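Local coordinates for protein probable exosome complex exonuclease 2 (PDB 2PO1) that is probably a non-catalytic subunit of the archaeal exosome, an RNA-degrading complex, and contributes to structuring the active site of its Rrp41 partner, at residues I135-F140 and A167-V172; A159-L164 and E193-P198; I226-D229 and H233-A236. One frame throughout, in Å; residues are numbered along the deposited sequence.

Contact 1: residues I135-F140 and A167-V172; sequences IVRVVF and ARVPKV. With nucleotides of chain A.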
loop_
_atom_site.group_PDB
_atom_site.type_symbol
_atom_site.label_atom_id
_atom_site.label_comp_id
_atom_site.label_asym_id
_atom_site.label_seq_id
_atom_site.Cartn_x
_atom_site.Cartn_y
_atom_site.Cartn_z
ATOM N N ILE C 135 20.772 -15.496 16.275
ATOM C CA ILE C 135 20.362 -16.430 15.245
ATOM C C ILE C 135 19.431 -17.424 15.847
ATOM O O ILE C 135 19.840 -18.249 16.649
ATOM C CB ILE C 135 21.529 -17.216 14.603
ATOM C CG1 ILE C 135 22.496 -16.272 13.878
ATOM C CG2 ILE C 135 20.955 -18.332 13.665
ATOM C CD1 ILE C 135 23.816 -16.837 13.646
ATOM N N VAL C 136 18.169 -17.333 15.438
ATOM C CA VAL C 136 17.149 -18.234 15.881
ATOM C C VAL C 136 16.419 -18.809 14.659
ATOM O O VAL C 136 16.526 -18.303 13.521
ATOM C CB VAL C 136 16.179 -17.545 16.867
ATOM C CG1 VAL C 136 16.966 -16.882 17.964
ATOM C CG2 VAL C 136 15.333 -16.510 16.165
ATOM N N ARG C 137 15.735 -19.911 14.890
ATOM C CA ARG C 137 14.838 -20.418 13.904
ATOM C C ARG C 137 13.628 -19.499 13.806
ATOM O O ARG C 137 13.092 -19.017 14.827
ATOM C CB ARG C 137 14.410 -21.858 14.209
ATOM C CG ARG C 137 14.561 -22.658 12.931
ATOM C CD ARG C 137 14.195 -24.054 13.124
ATOM N NE ARG C 137 15.299 -24.907 13.568
ATOM C CZ ARG C 137 16.230 -25.403 12.771
ATOM N NH1 ARG C 137 17.126 -26.226 13.274
ATOM N NH2 ARG C 137 16.274 -25.072 11.483
ATOM N N VAL C 138 13.250 -19.247 12.563
ATOM C CA VAL C 138 12.080 -18.452 12.226
ATOM C C VAL C 138 11.105 -19.386 11.547
ATOM O O VAL C 138 11.430 -20.020 10.542
ATOM C CB VAL C 138 12.494 -17.261 11.353
ATOM C CG1 VAL C 138 11.265 -16.390 11.025
ATOM C CG2 VAL C 138 13.482 -16.473 12.114
ATOM N N VAL C 139 9.923 -19.495 12.131
ATOM C CA VAL C 139 8.919 -20.425 11.641
ATOM C C VAL C 139 7.715 -19.658 11.133
ATOM O O VAL C 139 7.045 -18.938 11.907
ATOM C CB VAL C 139 8.498 -21.431 12.767
ATOM C CG1 VAL C 139 7.365 -22.343 12.282
ATOM C CG2 VAL C 139 9.690 -22.276 13.169
ATOM N N PHE C 140 7.489 -19.769 9.835
ATOM C CA PHE C 140 6.291 -19.240 9.182
ATOM C C PHE C 140 5.180 -20.294 9.073
ATOM O O PHE C 140 5.342 -21.366 8.447
ATOM C CB PHE C 140 6.624 -18.709 7.768
ATOM C CG PHE C 140 7.626 -17.641 7.748
ATOM C CD1 PHE C 140 8.974 -17.945 7.662
ATOM C CD2 PHE C 140 7.242 -16.302 7.793
ATOM C CE1 PHE C 140 9.926 -16.909 7.626
ATOM C CE2 PHE C 140 8.206 -15.274 7.766
ATOM C CZ PHE C 140 9.525 -15.581 7.670
ATOM N N ALA C 167 6.505 -31.018 10.751
ATOM C CA ALA C 167 7.594 -30.248 10.248
ATOM C C ALA C 167 8.858 -30.955 10.615
ATOM O O ALA C 167 8.971 -31.545 11.704
ATOM C CB ALA C 167 7.566 -28.858 10.821
ATOM N N ARG C 168 9.738 -30.986 9.632
ATOM C CA ARG C 168 11.107 -31.431 9.806
ATOM C C ARG C 168 11.941 -30.316 9.219
ATOM O O ARG C 168 11.756 -29.925 8.075
ATOM C CB ARG C 168 11.373 -32.762 9.110
ATOM C CG ARG C 168 10.709 -33.905 9.838
ATOM C CD ARG C 168 11.303 -35.227 9.576
ATOM N NE ARG C 168 12.670 -35.379 10.136
ATOM C CZ ARG C 168 12.982 -35.854 11.349
ATOM N NH1 ARG C 168 12.045 -36.221 12.236
ATOM N NH2 ARG C 168 14.267 -35.920 11.694
ATOM N N VAL C 169 12.864 -29.830 10.029
ATOM C CA VAL C 169 13.642 -28.653 9.740
ATOM C C VAL C 169 15.110 -29.081 9.783
ATOM O O VAL C 169 15.442 -30.050 10.476
ATOM C CB VAL C 169 13.310 -27.527 10.769
ATOM C CG1 VAL C 169 11.817 -27.101 10.627
ATOM C CG2 VAL C 169 13.593 -27.995 12.191
ATOM N N PRO C 170 15.978 -28.397 9.007
ATOM C CA PRO C 170 17.412 -28.714 8.973
ATOM C C PRO C 170 17.991 -28.628 10.376
ATOM O O PRO C 170 17.726 -27.645 11.084
ATOM C CB PRO C 170 18.017 -27.604 8.111
ATOM C CG PRO C 170 16.859 -27.039 7.322
ATOM C CD PRO C 170 15.626 -27.260 8.129
ATOM N N LYS C 171 18.720 -29.673 10.788
ATOM C CA LYS C 171 19.543 -29.594 11.985
ATOM C C LYS C 171 20.539 -28.460 11.767
ATOM O O LYS C 171 21.130 -28.312 10.694
ATOM C CB LYS C 171 20.328 -30.881 12.227
ATOM C CG LYS C 171 19.524 -32.009 12.816
ATOM C CD LYS C 171 20.344 -32.810 13.781
ATOM C CE LYS C 171 19.524 -33.818 14.599
ATOM N NZ LYS C 171 18.518 -33.209 15.528
ATOM N N VAL C 172 20.727 -27.666 12.799
ATOM C CA VAL C 172 21.568 -26.496 12.666
ATOM C C VAL C 172 22.595 -26.590 13.782
ATOM O O VAL C 172 22.262 -26.905 14.916
ATOM C CB VAL C 172 20.708 -25.198 12.701
ATOM C CG1 VAL C 172 21.521 -23.998 13.066
ATOM C CG2 VAL C 172 20.081 -24.974 11.351
ATOM P P A A 6 6.409 -11.412 5.518
ATOM O OP1 A A 6 5.219 -12.285 5.702
ATOM O OP2 A A 6 7.633 -11.980 4.893
ATOM O "O5'" A A 6 6.851 -10.825 6.948
ATOM C "C5'" A A 6 7.403 -11.670 7.970
ATOM C "C4'" A A 6 6.963 -11.274 9.381
ATOM O "O4'" A A 6 7.822 -11.918 10.368
ATOM C "C3'" A A 6 7.008 -9.787 9.730
ATOM O "O3'" A A 6 6.002 -9.545 10.710
ATOM C "C2'" A A 6 8.435 -9.627 10.275
ATOM O "O2'" A A 6 8.543 -8.575 11.218
ATOM C "C1'" A A 6 8.732 -10.985 10.926
ATOM N N9 A A 6 10.074 -11.511 10.687
ATOM C C8 A A 6 10.434 -12.346 9.669
ATOM N N7 A A 6 11.699 -12.682 9.671
ATOM C C5 A A 6 12.218 -12.023 10.775
ATOM C C6 A A 6 13.522 -11.966 11.335
ATOM N N6 A A 6 14.567 -12.623 10.820
ATOM N N1 A A 6 13.713 -11.211 12.444
ATOM C C2 A A 6 12.669 -10.557 12.960
ATOM N N3 A A 6 11.405 -10.539 12.518
ATOM C C4 A A 6 11.229 -11.295 11.415
#
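The side chain of R137 reaches from strand 135-140 to the carbonyl oxygen of P170, across two antiparallel strands whose axes come no closer than 10.2 Å, too far for backbone pairing. It is the main bridge between them. R137 NH1 lies in the carbonyl plane, 2.7 Å from P170 O, but the N-H...O angle is only 131°; R137 NH2 adds a second, weak bond to the same oxygen at 3.0 Å. That oxygen sits 27° out of the guanidinium plane. A bend at chi3 (-88°) turns the guanidinium group toward P170.

The tight part is the guanidinium between V169 and V172. V169 CG2 sits over the centre of one face, 3.7 Å from R137 CZ. V172 CG2 approaches obliquely, 3.7 Å from R137 NH1; this valine and the arginine run alongside each other, pointing opposite ways. V169 and V172 also rest on T68 and L70 of strand 60-71. The looser side is the outer one: the P170 ring adds only CD, 4.1 Å from R137 NH2, and K171 points away, its NZ in a salt bridge with E188. With an alanine here instead of R137, P170 O is likely to lose both N-H partners, V169 and V172 the group packed between them, and E188 a distant positive charge.

On the opposite face of strand 135-140, V138 and F140 meet a nucleotide of chain A: F140 CE2 touches its C5' at 3.7 Å, edge on, and V138 CG1 lies 4.0 Å from its N7. The bridge to P170 thus backs a strand that borders RNA by van der Waals contacts. The charge of R137 is met mainly by a neutral carbonyl, with a long, weak ion pair to E188, so dipolar attraction probably does much of the holding.

Contact 2: residues A159-L164 and E193-P198; sequences AAIAAL and EKIPVP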
loop_
_atom_site.group_PDB
_atom_site.type_symbol
_atom_site.label_atom_id
_atom_site.label_comp_id
_atom_site.label_asym_id
_atom_site.label_seq_id
_atom_site.Cartn_x
_atom_site.Cartn_y
_atom_site.Cartn_z
ATOM N N ALA C 159 -5.025 -27.787 11.058
ATOM C CA ALA C 159 -3.965 -27.808 10.034
ATOM C C ALA C 159 -2.656 -27.239 10.553
ATOM O O ALA C 159 -1.610 -27.746 10.204
ATOM C CB ALA C 159 -4.398 -27.064 8.807
ATOM N N ALA C 160 -2.718 -26.178 11.378
ATOM C CA ALA C 160 -1.498 -25.447 11.783
ATOM C C ALA C 160 -0.718 -26.346 12.707
ATOM O O ALA C 160 0.467 -26.598 12.496
ATOM C CB ALA C 160 -1.814 -24.099 12.451
ATOM N N ILE C 161 -1.389 -26.919 13.698
ATOM C CA ILE C 161 -0.658 -27.726 14.623
ATOM C C ILE C 161 -0.245 -29.045 13.961
ATOM O O ILE C 161 0.819 -29.614 14.283
ATOM C CB ILE C 161 -1.410 -27.949 15.977
ATOM C CG1 ILE C 161 -0.441 -28.539 17.019
ATOM C CG2 ILE C 161 -2.621 -28.778 15.785
ATOM C CD1 ILE C 161 0.601 -27.432 17.466
ATOM N N ALA C 162 -1.065 -29.541 13.050
ATOM C CA ALA C 162 -0.680 -30.790 12.389
ATOM C C ALA C 162 0.528 -30.520 11.501
ATOM O O ALA C 162 1.406 -31.362 11.366
ATOM C CB ALA C 162 -1.865 -31.392 11.583
ATOM N N ALA C 163 0.602 -29.339 10.890
ATOM C CA ALA C 163 1.717 -29.050 9.987
ATOM C C ALA C 163 3.000 -28.901 10.843
ATOM O O ALA C 163 4.068 -29.420 10.509
ATOM C CB ALA C 163 1.426 -27.796 9.185
ATOM N N LEU C 164 2.877 -28.259 12.008
ATOM C CA LEU C 164 4.030 -28.074 12.930
ATOM C C LEU C 164 4.546 -29.417 13.449
ATOM O O LEU C 164 5.772 -29.661 13.561
ATOM C CB LEU C 164 3.569 -27.173 14.077
ATOM C CG LEU C 164 3.481 -25.714 13.702
ATOM C CD1 LEU C 164 2.793 -25.047 14.839
ATOM C CD2 LEU C 164 4.905 -25.166 13.599
ATOM N N GLU C 193 5.435 -29.221 21.558
ATOM C CA GLU C 193 5.265 -29.853 22.846
ATOM C C GLU C 193 3.849 -29.985 23.319
ATOM O O GLU C 193 3.568 -30.759 24.210
ATOM C CB GLU C 193 6.071 -29.077 23.828
ATOM C CG GLU C 193 7.465 -29.034 23.336
ATOM C CD GLU C 193 8.403 -28.420 24.306
ATOM O OE1 GLU C 193 7.925 -27.721 25.210
ATOM O OE2 GLU C 193 9.619 -28.632 24.140
ATOM N N LYS C 194 2.929 -29.267 22.690
ATOM C CA LYS C 194 1.535 -29.362 23.076
ATOM C C LYS C 194 0.758 -29.423 21.792
ATOM O O LYS C 194 1.290 -29.089 20.724
ATOM C CB LYS C 194 1.164 -28.161 23.949
ATOM C CG LYS C 194 1.271 -28.508 25.430
ATOM C CD LYS C 194 1.446 -27.272 26.262
ATOM C CE LYS C 194 2.491 -27.511 27.372
ATOM N NZ LYS C 194 3.449 -26.316 27.202
ATOM N N ILE C 195 -0.486 -29.892 21.865
ATOM C CA ILE C 195 -1.317 -29.933 20.669
ATOM C C ILE C 195 -2.636 -29.172 20.833
ATOM O O ILE C 195 -3.681 -29.784 20.899
ATOM C CB ILE C 195 -1.544 -31.384 20.124
ATOM C CG1 ILE C 195 -0.218 -32.048 19.868
ATOM C CG2 ILE C 195 -2.337 -31.370 18.782
ATOM C CD1 ILE C 195 -0.299 -33.543 19.986
ATOM N N PRO C 196 -2.579 -27.830 20.851
ATOM C CA PRO C 196 -3.778 -27.032 20.975
ATOM C C PRO C 196 -4.639 -27.194 19.733
ATOM O O PRO C 196 -4.113 -27.255 18.609
ATOM C CB PRO C 196 -3.228 -25.599 21.053
ATOM C CG PRO C 196 -1.953 -25.659 20.302
ATOM C CD PRO C 196 -1.386 -26.972 20.696
ATOM N N VAL C 197 -5.949 -27.290 19.954
ATOM C CA VAL C 197 -6.930 -27.558 18.912
ATOM C C VAL C 197 -8.031 -26.558 19.181
ATOM O O VAL C 197 -8.531 -26.505 20.302
ATOM C CB VAL C 197 -7.457 -29.022 19.037
ATOM C CG1 VAL C 197 -8.687 -29.228 18.194
ATOM C CG2 VAL C 197 -6.386 -30.001 18.604
ATOM N N PRO C 198 -8.366 -25.696 18.191
ATOM C CA PRO C 198 -9.512 -24.836 18.515
ATOM C C PRO C 198 -10.762 -25.630 18.286
ATOM O O PRO C 198 -10.847 -26.418 17.314
ATOM C CB PRO C 198 -9.443 -23.688 17.499
ATOM C CG PRO C 198 -8.263 -23.946 16.643
ATOM C CD PRO C 198 -7.840 -25.411 16.839
#
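I161 projects from helix 152-166 against the segment that leads into strand 197-204, so that in this RNase PH fold a helix in the first family region packs on a segment in the second. No hydrogen bond crosses; one isoleucine supplies all of the helix's share of the contact. Its CB lies 3.8 Å from P196 O, and from there the side chain divides. The short branch, I161 CG2, comes closest of all, 3.5 Å from P196 O, and also reaches the flank of I195. The long branch starts with CG1 anti to the backbone N (chi1 -167°), which carries it out from the helix to lie 3.8 Å from I195 CG2; the two isoleucines cross at about a right angle, I195 CG2 lodging against both branches of I161. Turning through chi2 of 71°, the chain then brings its tip against the CD corner of P196, with I161 CD1 3.8 Å from P196 CD.

Around this contact the helix is lined with alanines: A159 and A163 pack on strand 60-71 and A160 on helix 104-118, while I268 of helix 247-275 closes on I161 itself. The bonds of I195 N to E230 OE1 and of I195 O to R265 NH1 fix its backbone next to I161. The polar end of K194 leads away to S120 O. Its carbonyl is treated differently: buried by this contact, K194 O has no hydrogen-bond partner in the model and faces I161 CD1 at 3.7 Å.

Contact 3: residues I226-D229 and H233-A236; sequences ITTD and HISA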
loop_
_atom_site.group_PDB
_atom_site.type_symbol
_atom_site.label_atom_id
_atom_site.label_comp_id
_atom_site.label_asym_id
_atom_site.label_seq_id
_atom_site.Cartn_x
_atom_site.Cartn_y
_atom_site.Cartn_z
ATOM N N ILE C 226 -12.900 -21.988 21.559
ATOM C CA ILE C 226 -12.096 -22.394 22.709
ATOM C C ILE C 226 -10.969 -23.287 22.227
ATOM O O ILE C 226 -11.220 -24.348 21.665
ATOM C CB ILE C 226 -12.922 -23.293 23.722
ATOM C CG1 ILE C 226 -14.343 -22.741 23.945
ATOM C CG2 ILE C 226 -12.159 -23.468 24.995
ATOM C CD1 ILE C 226 -14.337 -21.317 24.548
ATOM N N THR C 227 -9.735 -22.891 22.487
ATOM C CA THR C 227 -8.595 -23.667 22.110
ATOM C C THR C 227 -7.928 -24.253 23.328
ATOM O O THR C 227 -7.587 -23.528 24.262
ATOM C CB THR C 227 -7.564 -22.757 21.399
ATOM O OG1 THR C 227 -8.198 -22.152 20.292
ATOM C CG2 THR C 227 -6.345 -23.560 20.950
ATOM N N THR C 228 -7.757 -25.568 23.335
ATOM C CA THR C 228 -7.293 -26.255 24.501
ATOM C C THR C 228 -6.218 -27.243 24.089
ATOM O O THR C 228 -6.225 -27.711 22.948
ATOM C CB THR C 228 -8.435 -27.003 25.218
ATOM O OG1 THR C 228 -8.964 -27.983 24.337
ATOM C CG2 THR C 228 -9.529 -26.037 25.589
ATOM N N ASP C 229 -5.320 -27.576 25.023
ATOM C CA ASP C 229 -4.305 -28.620 24.764
ATOM C C ASP C 229 -4.554 -29.885 25.573
ATOM O O ASP C 229 -5.520 -29.933 26.344
ATOM C CB ASP C 229 -2.869 -28.108 24.985
ATOM C CG ASP C 229 -2.615 -27.659 26.395
ATOM O OD1 ASP C 229 -1.764 -26.755 26.538
ATOM O OD2 ASP C 229 -3.219 -28.186 27.377
ATOM N N HIS C 233 -5.451 -27.319 29.478
ATOM C CA HIS C 233 -5.347 -25.870 29.554
ATOM C C HIS C 233 -5.995 -25.216 28.378
ATOM O O HIS C 233 -6.022 -25.772 27.293
ATOM C CB HIS C 233 -3.890 -25.443 29.754
ATOM C CG HIS C 233 -3.380 -25.680 31.149
ATOM N ND1 HIS C 233 -2.814 -26.872 31.547
ATOM C CD2 HIS C 233 -3.349 -24.874 32.235
ATOM C CE1 HIS C 233 -2.488 -26.804 32.827
ATOM N NE2 HIS C 233 -2.796 -25.598 33.269
ATOM N N ILE C 234 -6.512 -24.000 28.596
ATOM C CA ILE C 234 -7.072 -23.214 27.539
ATOM C C ILE C 234 -5.985 -22.253 27.133
ATOM O O ILE C 234 -5.403 -21.565 27.968
ATOM C CB ILE C 234 -8.367 -22.458 27.950
ATOM C CG1 ILE C 234 -9.384 -23.389 28.634
ATOM C CG2 ILE C 234 -9.007 -21.835 26.758
ATOM C CD1 ILE C 234 -10.241 -22.662 29.626
ATOM N N SER C 235 -5.673 -22.212 25.850
ATOM C CA SER C 235 -4.627 -21.286 25.395
ATOM C C SER C 235 -5.191 -20.170 24.557
ATOM O O SER C 235 -4.495 -19.205 24.277
ATOM C CB SER C 235 -3.533 -22.034 24.618
ATOM O OG SER C 235 -4.106 -22.765 23.553
ATOM N N ALA C 236 -6.488 -20.250 24.192
ATOM C CA ALA C 236 -7.142 -19.102 23.572
ATOM C C ALA C 236 -8.622 -19.257 23.646
ATOM O O ALA C 236 -9.172 -20.377 23.612
ATOM C CB ALA C 236 -6.794 -19.027 22.105
#
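T227 O is gripped from across the hairpin by two N-H groups and a C-H: S235 N bonds to it at 2.8 Å, A236 N weakly at 3.5 Å, and I234 CA makes a C-H contact. With S235 and A236 both facing T227, this is a classic beta bulge. T227 N bonds to A236 O at 2.8 Å, almost straight (171°). Toward the turn, D229 N bonds to H233 O at 3.0 Å. H233 N answers through the side chain, reaching D229 OD2 at 3.2 Å from above the carboxylate plane; chi1 of 61° folds the aspartate back over its backbone to meet it. T231 OG1 bonds to D229 OD2 and H233 ND1, linking the two side chains. Apolar contact is modest, I226 CG2 lying 4.0 Å from I234 CG2.

S235 OG, beside T227 CG2, is bonded to G116 O in the last turn of helix 104-118. Helix 247-275 covers the face carrying T228 and I234. D229 OD1 bonds to an aromatic side chain of another protein chain, and H233 stacks on one. Strand 222-228 is flanked by strand 197-204, whereas I234 pairs antiparallel with a strand of that chain, continuing the sheet across the interface.

Overall arrangement
Contact 2 lies deepest, its centre about 6 Å from that of the chain; contact 3 is also buried, with five residues near another protein chain against one each in contacts 1 and 2, and contact 1 lies furthest out, about 20 Å from the chain centre and only partly buried. Chemistry follows place: apolar packing in contact 2, backbone bonding in contact 3, a lone arginine-to-carbonyl bridge in contact 1. Strand 135-147, helix 152-166 and strand 168-174 follow one another, so contacts 1 and 2 interlock along the chain and touch where V139 meets L164. Contacts 2 and 3 share one sheet, V197 N probably bonding to T228 O, whereas contacts 1 and 3 do not touch.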